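Local coordinates for polyhedrin (Orgyia pseudotsugata cypovirus 5, PDB 5A8V), which forms the crystalline matrix of the viral occlusion bodies, the polyhedra that protect cypovirus particles outside the host until insect larvae ingest them, at residues Ile30-Val35 with Tyr46-Thr51; Val53-Leu58 with Gly191-Arg196; Gln61-Pro66 with Gly105-Met110. One frame throughout, in Å; residues are numbered along the deposited sequence.

Contact 1: Ile30-Val35 with Tyr46-Thr51; sequences INVTVV and YNWQGT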
# COMPACT_ATOMS: atom_id res chain seq x y z
N ILE A 30 -14.59 10.42 -5.43
CA ILE A 30 -14.23 11.41 -4.43
C ILE A 30 -12.72 11.51 -4.53
O ILE A 30 -12.06 10.50 -4.82
CB ILE A 30 -14.66 10.97 -3.03
CG1 ILE A 30 -16.15 11.23 -2.84
CG2 ILE A 30 -13.88 11.74 -1.98
CD1 ILE A 30 -16.76 10.50 -1.69
N ASN A 31 -12.18 12.71 -4.33
CA ASN A 31 -10.74 12.93 -4.46
C ASN A 31 -10.09 13.55 -3.22
O ASN A 31 -10.61 14.49 -2.64
CB ASN A 31 -10.42 13.78 -5.69
CG ASN A 31 -10.59 13.00 -6.98
OD1 ASN A 31 -9.62 12.54 -7.58
ND2 ASN A 31 -11.84 12.84 -7.41
N VAL A 32 -8.96 12.99 -2.83
CA VAL A 32 -8.17 13.54 -1.74
C VAL A 32 -6.80 13.93 -2.29
O VAL A 32 -6.07 13.10 -2.82
CB VAL A 32 -7.99 12.51 -0.62
CG1 VAL A 32 -7.15 13.08 0.51
CG2 VAL A 32 -9.36 12.09 -0.12
N THR A 33 -6.46 15.21 -2.20
CA THR A 33 -5.16 15.63 -2.68
C THR A 33 -4.30 16.25 -1.59
O THR A 33 -4.74 17.11 -0.83
CB THR A 33 -5.26 16.58 -3.89
OG1 THR A 33 -6.16 16.04 -4.85
CG2 THR A 33 -3.89 16.74 -4.53
N VAL A 34 -3.06 15.77 -1.53
CA VAL A 34 -2.05 16.33 -0.66
C VAL A 34 -1.05 17.06 -1.53
O VAL A 34 -0.41 16.45 -2.38
CB VAL A 34 -1.33 15.20 0.13
CG1 VAL A 34 -0.05 15.71 0.78
CG2 VAL A 34 -2.28 14.59 1.17
N VAL A 35 -0.93 18.37 -1.33
CA VAL A 35 0.07 19.16 -2.03
C VAL A 35 1.14 19.61 -1.04
O VAL A 35 0.89 20.43 -0.17
CB VAL A 35 -0.55 20.40 -2.72
CG1 VAL A 35 0.51 21.20 -3.44
CG2 VAL A 35 -1.63 19.97 -3.68
N TYR A 46 0.13 14.42 -4.37
CA TYR A 46 -0.37 13.05 -4.21
C TYR A 46 -1.88 13.12 -4.26
O TYR A 46 -2.50 13.83 -3.49
CB TYR A 46 0.04 12.45 -2.87
CG TYR A 46 1.51 12.16 -2.72
CD1 TYR A 46 2.03 10.95 -3.14
CD2 TYR A 46 2.37 13.08 -2.14
CE1 TYR A 46 3.38 10.67 -3.00
CE2 TYR A 46 3.72 12.81 -2.00
CZ TYR A 46 4.22 11.60 -2.43
OH TYR A 46 5.56 11.33 -2.28
N ASN A 47 -2.48 12.37 -5.18
CA ASN A 47 -3.92 12.41 -5.36
C ASN A 47 -4.52 11.01 -5.27
O ASN A 47 -4.23 10.16 -6.09
CB ASN A 47 -4.26 13.06 -6.71
CG ASN A 47 -5.73 12.94 -7.06
OD1 ASN A 47 -6.12 12.14 -7.92
ND2 ASN A 47 -6.57 13.73 -6.39
N TRP A 48 -5.35 10.79 -4.24
CA TRP A 48 -6.07 9.53 -4.08
C TRP A 48 -7.50 9.62 -4.59
O TRP A 48 -8.13 10.66 -4.46
CB TRP A 48 -6.13 9.13 -2.62
CG TRP A 48 -4.83 8.81 -1.98
CD1 TRP A 48 -4.30 7.56 -1.76
CD2 TRP A 48 -3.90 9.74 -1.45
NE1 TRP A 48 -3.09 7.67 -1.12
CE2 TRP A 48 -2.81 9.00 -0.92
CE3 TRP A 48 -3.86 11.14 -1.36
CZ2 TRP A 48 -1.71 9.61 -0.32
CZ3 TRP A 48 -2.76 11.74 -0.76
CH2 TRP A 48 -1.70 10.98 -0.25
N GLN A 49 -8.00 8.52 -5.15
CA GLN A 49 -9.39 8.43 -5.61
C GLN A 49 -10.11 7.27 -4.95
O GLN A 49 -9.50 6.25 -4.65
CB GLN A 49 -9.45 8.18 -7.11
CG GLN A 49 -8.93 9.29 -7.99
CD GLN A 49 -9.09 8.93 -9.46
OE1 GLN A 49 -10.21 8.81 -9.96
NE2 GLN A 49 -7.96 8.74 -10.15
N GLY A 50 -11.41 7.40 -4.74
CA GLY A 50 -12.21 6.33 -4.18
C GLY A 50 -13.68 6.57 -4.39
O GLY A 50 -14.08 7.60 -4.94
N THR A 51 -14.51 5.63 -3.94
CA THR A 51 -15.96 5.74 -4.10
C THR A 51 -16.67 5.93 -2.77
O THR A 51 -17.46 6.85 -2.61
CB THR A 51 -16.56 4.52 -4.85
OG1 THR A 51 -16.05 3.31 -4.29
CG2 THR A 51 -16.20 4.57 -6.33
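Asn47 ND2 is gripped from across the strand pair by two oxygens. Its main bond runs to Thr33 OG1, 2.8 Å away and close to the plane of the Asn47 amide, with an N-H...O angle of 152°. A second bond, from Asn47 ND2 to Asn31 OD1, is weak at 3.5 Å. The Asn47 side chain reaches both because its CG lies anti to the backbone N (chi1 171°), which lets the amide lean over the neighbouring strand. Asn31 and Asn47 present their amides nearly coplanar, 13° apart, and Asn31 OD1 also rests on Gln49 CG at 3.3 Å. The amide of Gln49 bonds instead through NE2 to Gly132 O of the second subunit. Amides suit this face because they can bond to each other and, through Gln49, to that subunit, whose Val145 and Leu150 pack on Asn31 and Gln49 respectively.

Strands 30-37 and 43-50 form an antiparallel beta hairpin in the larger sheet, with Ile30-Gly50, Val32-Trp48 and Val34-Tyr46 as hydrogen-bonded pairs. Both backbone bonds of each pair are made; Trp48 N to Val32 O measures 2.8 Å.

The opposite face, carrying Ile30, Val32, Val34, Tyr46 and Trp48, is largely apolar and turned to strands 53-58 and 189-195. Here the indole of Trp48 presents its edge to the partner strand: CE3 comes within 3.3 Å of Val32 O in the ring plane, and CZ3 touches Val34 CG2 at 3.5 Å. Beta-branched valine favours the extended backbone, and Val34 offers a methyl to the ring edge. Tyr46 sends its hydroxyl beyond the pair to Leu62 O.

Contact 2: Val53-Leu58 with Gly191-Arg196; sequences VIAGSL and GFEVYR
Gly56 and Phe192 meet through the aromatic ring as well as the backbone. The ring of Phe192 folds back over the neighbouring strand, its CG set between the backbone N and the carbonyl carbon (chi1 74°), and one face lies against the glycine. Gly56 N sits 3.6 Å above the ring plane, over its centre, and Gly56 CA makes a CH-pi contact 4.1 Å from the ring centroid. With no side chain on Gly56, the ring can lie directly on the backbone.

Apolar contacts continue on the same face of the sheet. Ile54 CG2 meets the edge of the Phe192 ring, 3.9 Å from CE1, while Ile54 CD1 reaches Val194 CG1 at 4.2 Å. On the other face Val53 and Tyr195 lie side by side, Val53 CG2 being 3.8 Å from Tyr195 CE2, and the small methyl of Ala55 lies beside CG of Glu193.

Polar side chains gather on this second face. Tyr195 OH donates to Glu193 OE1 over 2.6 Å, approaching from above the carboxylate plane. The carboxylate also forms salt bridges with Arg124 and Arg126 and bonds Ser219 OG of the third subunit, a set of partners that would favour its charged form.

Backbone hydrogen bonds join Ile54 to Val194 and Gly56 to Phe192, two in each pair. The shortest links Val194 N to Ile54 O at 2.7 Å. Glycine recurs at Gly191, whose CA approaches Ser57 CA to 4.0 Å in a non-hydrogen-bonded pair. Far apart in sequence, these antiparallel neighbours build one side of a three-stranded sheet, with strand 53-58 at its edge and strand 189-195 in the middle, packed by its apolar face against the larger sheet as in a beta sandwich.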
# COMPACT_ATOMS: atom_id res chain seq x y z
N VAL A 53 -14.86 5.30 0.50
CA VAL A 53 -13.90 5.69 1.52
C VAL A 53 -12.53 5.86 0.89
O VAL A 53 -12.07 5.02 0.12
CB VAL A 53 -13.85 4.65 2.68
CG1 VAL A 53 -13.39 3.29 2.17
CG2 VAL A 53 -12.97 5.14 3.82
N ILE A 54 -11.90 6.99 1.19
CA ILE A 54 -10.54 7.23 0.74
C ILE A 54 -9.65 7.39 1.98
O ILE A 54 -9.86 8.29 2.80
CB ILE A 54 -10.44 8.48 -0.17
CG1 ILE A 54 -11.49 8.44 -1.28
CG2 ILE A 54 -9.05 8.57 -0.79
CD1 ILE A 54 -12.93 8.69 -0.80
N ALA A 55 -8.69 6.50 2.12
CA ALA A 55 -7.78 6.50 3.26
C ALA A 55 -6.34 6.38 2.76
O ALA A 55 -6.08 5.81 1.70
CB ALA A 55 -8.10 5.35 4.19
N GLY A 56 -5.40 6.92 3.52
CA GLY A 56 -4.01 6.82 3.14
C GLY A 56 -3.09 7.48 4.14
O GLY A 56 -3.53 7.95 5.19
N SER A 57 -1.81 7.54 3.80
CA SER A 57 -0.84 8.14 4.70
C SER A 57 0.43 8.42 3.92
O SER A 57 0.62 7.89 2.83
CB SER A 57 -0.54 7.20 5.87
OG SER A 57 0.12 6.03 5.41
N LEU A 58 1.30 9.25 4.50
CA LEU A 58 2.60 9.53 3.92
C LEU A 58 3.61 9.52 5.03
O LEU A 58 3.48 10.29 5.97
CB LEU A 58 2.59 10.92 3.26
CG LEU A 58 1.73 11.14 2.01
CD1 LEU A 58 1.82 12.58 1.54
CD2 LEU A 58 2.13 10.18 0.90
N GLY A 191 -1.68 10.82 8.20
CA GLY A 191 -2.65 9.80 7.83
C GLY A 191 -3.99 10.48 7.65
O GLY A 191 -4.28 11.48 8.31
N PHE A 192 -4.83 9.95 6.76
CA PHE A 192 -6.12 10.60 6.52
C PHE A 192 -7.24 9.61 6.22
O PHE A 192 -6.99 8.50 5.77
CB PHE A 192 -6.00 11.64 5.40
CG PHE A 192 -5.89 11.03 4.02
CD1 PHE A 192 -7.02 10.61 3.34
CD2 PHE A 192 -4.65 10.89 3.40
CE1 PHE A 192 -6.92 10.05 2.08
CE2 PHE A 192 -4.55 10.34 2.15
CZ PHE A 192 -5.68 9.92 1.49
N GLU A 193 -8.48 10.02 6.47
CA GLU A 193 -9.66 9.23 6.12
C GLU A 193 -10.76 10.16 5.64
O GLU A 193 -11.13 11.11 6.33
CB GLU A 193 -10.16 8.41 7.32
CG GLU A 193 -9.14 7.42 7.87
CD GLU A 193 -9.58 6.76 9.16
OE1 GLU A 193 -10.68 7.07 9.66
OE2 GLU A 193 -8.82 5.91 9.68
N VAL A 194 -11.28 9.88 4.45
CA VAL A 194 -12.31 10.70 3.86
C VAL A 194 -13.48 9.80 3.48
O VAL A 194 -13.28 8.69 2.97
CB VAL A 194 -11.77 11.50 2.65
CG1 VAL A 194 -12.90 12.04 1.80
CG2 VAL A 194 -10.86 12.63 3.12
N TYR A 195 -14.69 10.27 3.75
CA TYR A 195 -15.87 9.42 3.64
C TYR A 195 -16.93 9.97 2.70
O TYR A 195 -17.17 11.17 2.63
CB TYR A 195 -16.48 9.19 5.02
CG TYR A 195 -15.53 8.48 5.97
CD1 TYR A 195 -14.60 9.19 6.71
CD2 TYR A 195 -15.56 7.10 6.10
CE1 TYR A 195 -13.73 8.55 7.57
CE2 TYR A 195 -14.70 6.44 6.95
CZ TYR A 195 -13.78 7.17 7.69
OH TYR A 195 -12.93 6.51 8.54
N ARG A 196 -17.56 9.04 1.99
CA ARG A 196 -18.65 9.34 1.08
C ARG A 196 -19.85 9.91 1.85
O ARG A 196 -20.20 9.39 2.90
CB ARG A 196 -19.03 8.06 0.34
CG ARG A 196 -20.45 8.00 -0.22
CD ARG A 196 -20.62 8.86 -1.45
NE ARG A 196 -19.65 8.57 -2.51
CZ ARG A 196 -19.53 9.29 -3.62
NH1 ARG A 196 -20.34 10.32 -3.80
NH2 ARG A 196 -18.62 9.00 -4.54

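Contact 3: Gln61-Pro66 with Gly105-Met110; sequences QLMKFP and GDPYAM
Met63, a selenomethionine and the last residue of the short helix 60-63, meets Pro107 in two ways. Its carbonyl oxygen, Met63 O, lies 3.4 Å from both CG and CD of Pro107, and its terminal methyl CE reaches Pro107 CG at 4.3 Å. The flexible chain of Met63, with selenium in place of sulfur, lets that methyl reach the apolar ring. Met63 O has its polar partner elsewhere, in Tyr38 OH.

Lys64, the first residue beyond the helix, lays its CA 3.1 Å from Gly105 O. Its side chain leads away from the 105-110 segment and bends at the last torsion (chi4 73°), which brings NZ to 2.7 Å from Pro66 O; Ile77 O is a further acceptor for the same ammonium group.

Phe65 supplies the one hydrogen bond across the contact. Its N lies 2.8 Å from Gly105 O, in the carbonyl plane and on a lone pair. In return Gly105 CA makes a CA-H...O contact with Phe65 O at 2.9 Å, and glycine, having no side chain, allows so close an approach. The Phe65 ring takes Pro66 CB over one face, a fold-back that accompanies the cis peptide bond before Pro66.

The contact thus ties the loop leaving helix 60-63 to the loop entering strand 109-115, with Met63 packed on Leu36 of strand 30-37 and Asp106 salt-bridged to Arg60 at the start of the helix.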
# COMPACT_ATOMS: atom_id res chain seq x y z
N GLN A 61 9.69 9.40 4.06
CA GLN A 61 10.25 9.02 2.76
C GLN A 61 9.47 9.65 1.62
O GLN A 61 10.04 10.00 0.58
CB GLN A 61 10.28 7.50 2.59
CG GLN A 61 11.46 6.80 3.23
CD GLN A 61 11.21 6.41 4.67
OE1 GLN A 61 10.30 6.93 5.32
NE2 GLN A 61 12.04 5.50 5.18
N LEU A 62 8.16 9.81 1.80
CA LEU A 62 7.31 10.39 0.76
C LEU A 62 6.93 11.85 1.03
O LEU A 62 6.50 12.56 0.12
CB LEU A 62 6.05 9.54 0.54
CG LEU A 62 6.23 8.18 -0.14
CD1 LEU A 62 4.90 7.42 -0.22
CD2 LEU A 62 6.88 8.30 -1.52
N MSE A 63 7.07 12.29 2.27
CA MSE A 63 6.85 13.70 2.59
C MSE A 63 7.97 14.56 2.02
O MSE A 63 7.75 15.70 1.60
CB MSE A 63 6.78 13.90 4.10
CG MSE A 63 5.61 13.23 4.76
SE MSE A 63 3.93 14.17 4.40
CE MSE A 63 4.38 15.85 5.30
N LYS A 64 9.17 14.00 2.00
CA LYS A 64 10.33 14.71 1.50
C LYS A 64 10.42 14.70 -0.03
O LYS A 64 9.78 13.90 -0.70
CB LYS A 64 11.62 14.12 2.09
CG LYS A 64 12.13 12.89 1.36
CD LYS A 64 13.36 12.35 2.07
CE LYS A 64 13.93 11.14 1.37
NZ LYS A 64 14.63 11.49 0.10
N PHE A 65 11.21 15.62 -0.56
CA PHE A 65 11.54 15.62 -1.98
C PHE A 65 13.06 15.73 -2.12
O PHE A 65 13.69 16.47 -1.37
CB PHE A 65 10.86 16.79 -2.69
CG PHE A 65 11.20 16.87 -4.14
CD1 PHE A 65 10.60 16.01 -5.05
CD2 PHE A 65 12.13 17.78 -4.60
CE1 PHE A 65 10.93 16.06 -6.40
CE2 PHE A 65 12.46 17.84 -5.94
CZ PHE A 65 11.85 16.98 -6.84
N PRO A 66 13.65 14.96 -3.04
CA PRO A 66 12.97 13.98 -3.89
C PRO A 66 12.83 12.64 -3.16
O PRO A 66 13.24 12.54 -2.01
CB PRO A 66 13.92 13.85 -5.08
CG PRO A 66 15.27 14.08 -4.49
CD PRO A 66 15.09 15.05 -3.36
N GLY A 105 14.57 19.63 0.77
CA GLY A 105 13.49 18.72 0.45
C GLY A 105 12.56 18.39 1.61
O GLY A 105 11.74 17.48 1.49
N ASP A 106 12.68 19.10 2.72
CA ASP A 106 11.72 18.99 3.82
C ASP A 106 10.62 20.02 3.58
O ASP A 106 10.90 21.22 3.58
CB ASP A 106 12.40 19.25 5.17
CG ASP A 106 13.29 18.09 5.60
OD1 ASP A 106 12.90 16.92 5.41
OD2 ASP A 106 14.38 18.36 6.14
N PRO A 107 9.38 19.58 3.37
CA PRO A 107 8.35 20.55 3.02
C PRO A 107 8.12 21.55 4.15
O PRO A 107 8.34 21.20 5.31
CB PRO A 107 7.10 19.68 2.77
CG PRO A 107 7.34 18.45 3.56
CD PRO A 107 8.83 18.23 3.56
N TYR A 108 7.70 22.78 3.84
CA TYR A 108 7.44 23.77 4.88
C TYR A 108 5.95 23.93 5.10
O TYR A 108 5.52 24.55 6.07
CB TYR A 108 8.06 25.12 4.53
CG TYR A 108 7.34 25.84 3.42
CD1 TYR A 108 7.70 25.64 2.10
CD2 TYR A 108 6.30 26.71 3.70
CE1 TYR A 108 7.04 26.29 1.07
CE2 TYR A 108 5.63 27.38 2.68
CZ TYR A 108 6.01 27.15 1.36
OH TYR A 108 5.35 27.80 0.33
N ALA A 109 5.16 23.39 4.18
CA ALA A 109 3.72 23.54 4.29
C ALA A 109 2.97 22.55 3.43
O ALA A 109 3.54 21.91 2.54
CB ALA A 109 3.30 24.97 3.95
N MSE A 110 1.68 22.43 3.69
CA MSE A 110 0.86 21.45 3.01
C MSE A 110 -0.51 22.03 2.75
O MSE A 110 -1.07 22.73 3.61
CB MSE A 110 0.74 20.21 3.88
CG MSE A 110 -0.25 19.17 3.38
SE MSE A 110 -0.49 17.74 4.71
CE MSE A 110 -1.32 18.79 6.12

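All three contacts are buried, with contact 3 farthest out, its centre about 13 Å from the centre of the chain, where loops meet beyond the strands. Contacts 1 and 2 are antiparallel strand pairs on facing sheets, and their apolar faces interlock: Trp48 meets Phe192 edge-to-face, and Ile54 packs on Ile30. Their other faces carry different polar groups: amides in contact 1 beside the second subunit, a carboxylate among apolar neighbours in contact 2 beside the third. Contact 3 relies instead on a single backbone bond, a glycine and one proline. It follows strand 53-58 directly through helix 60-63, and strand 109-115 adjoins strand 30-37 of contact 1.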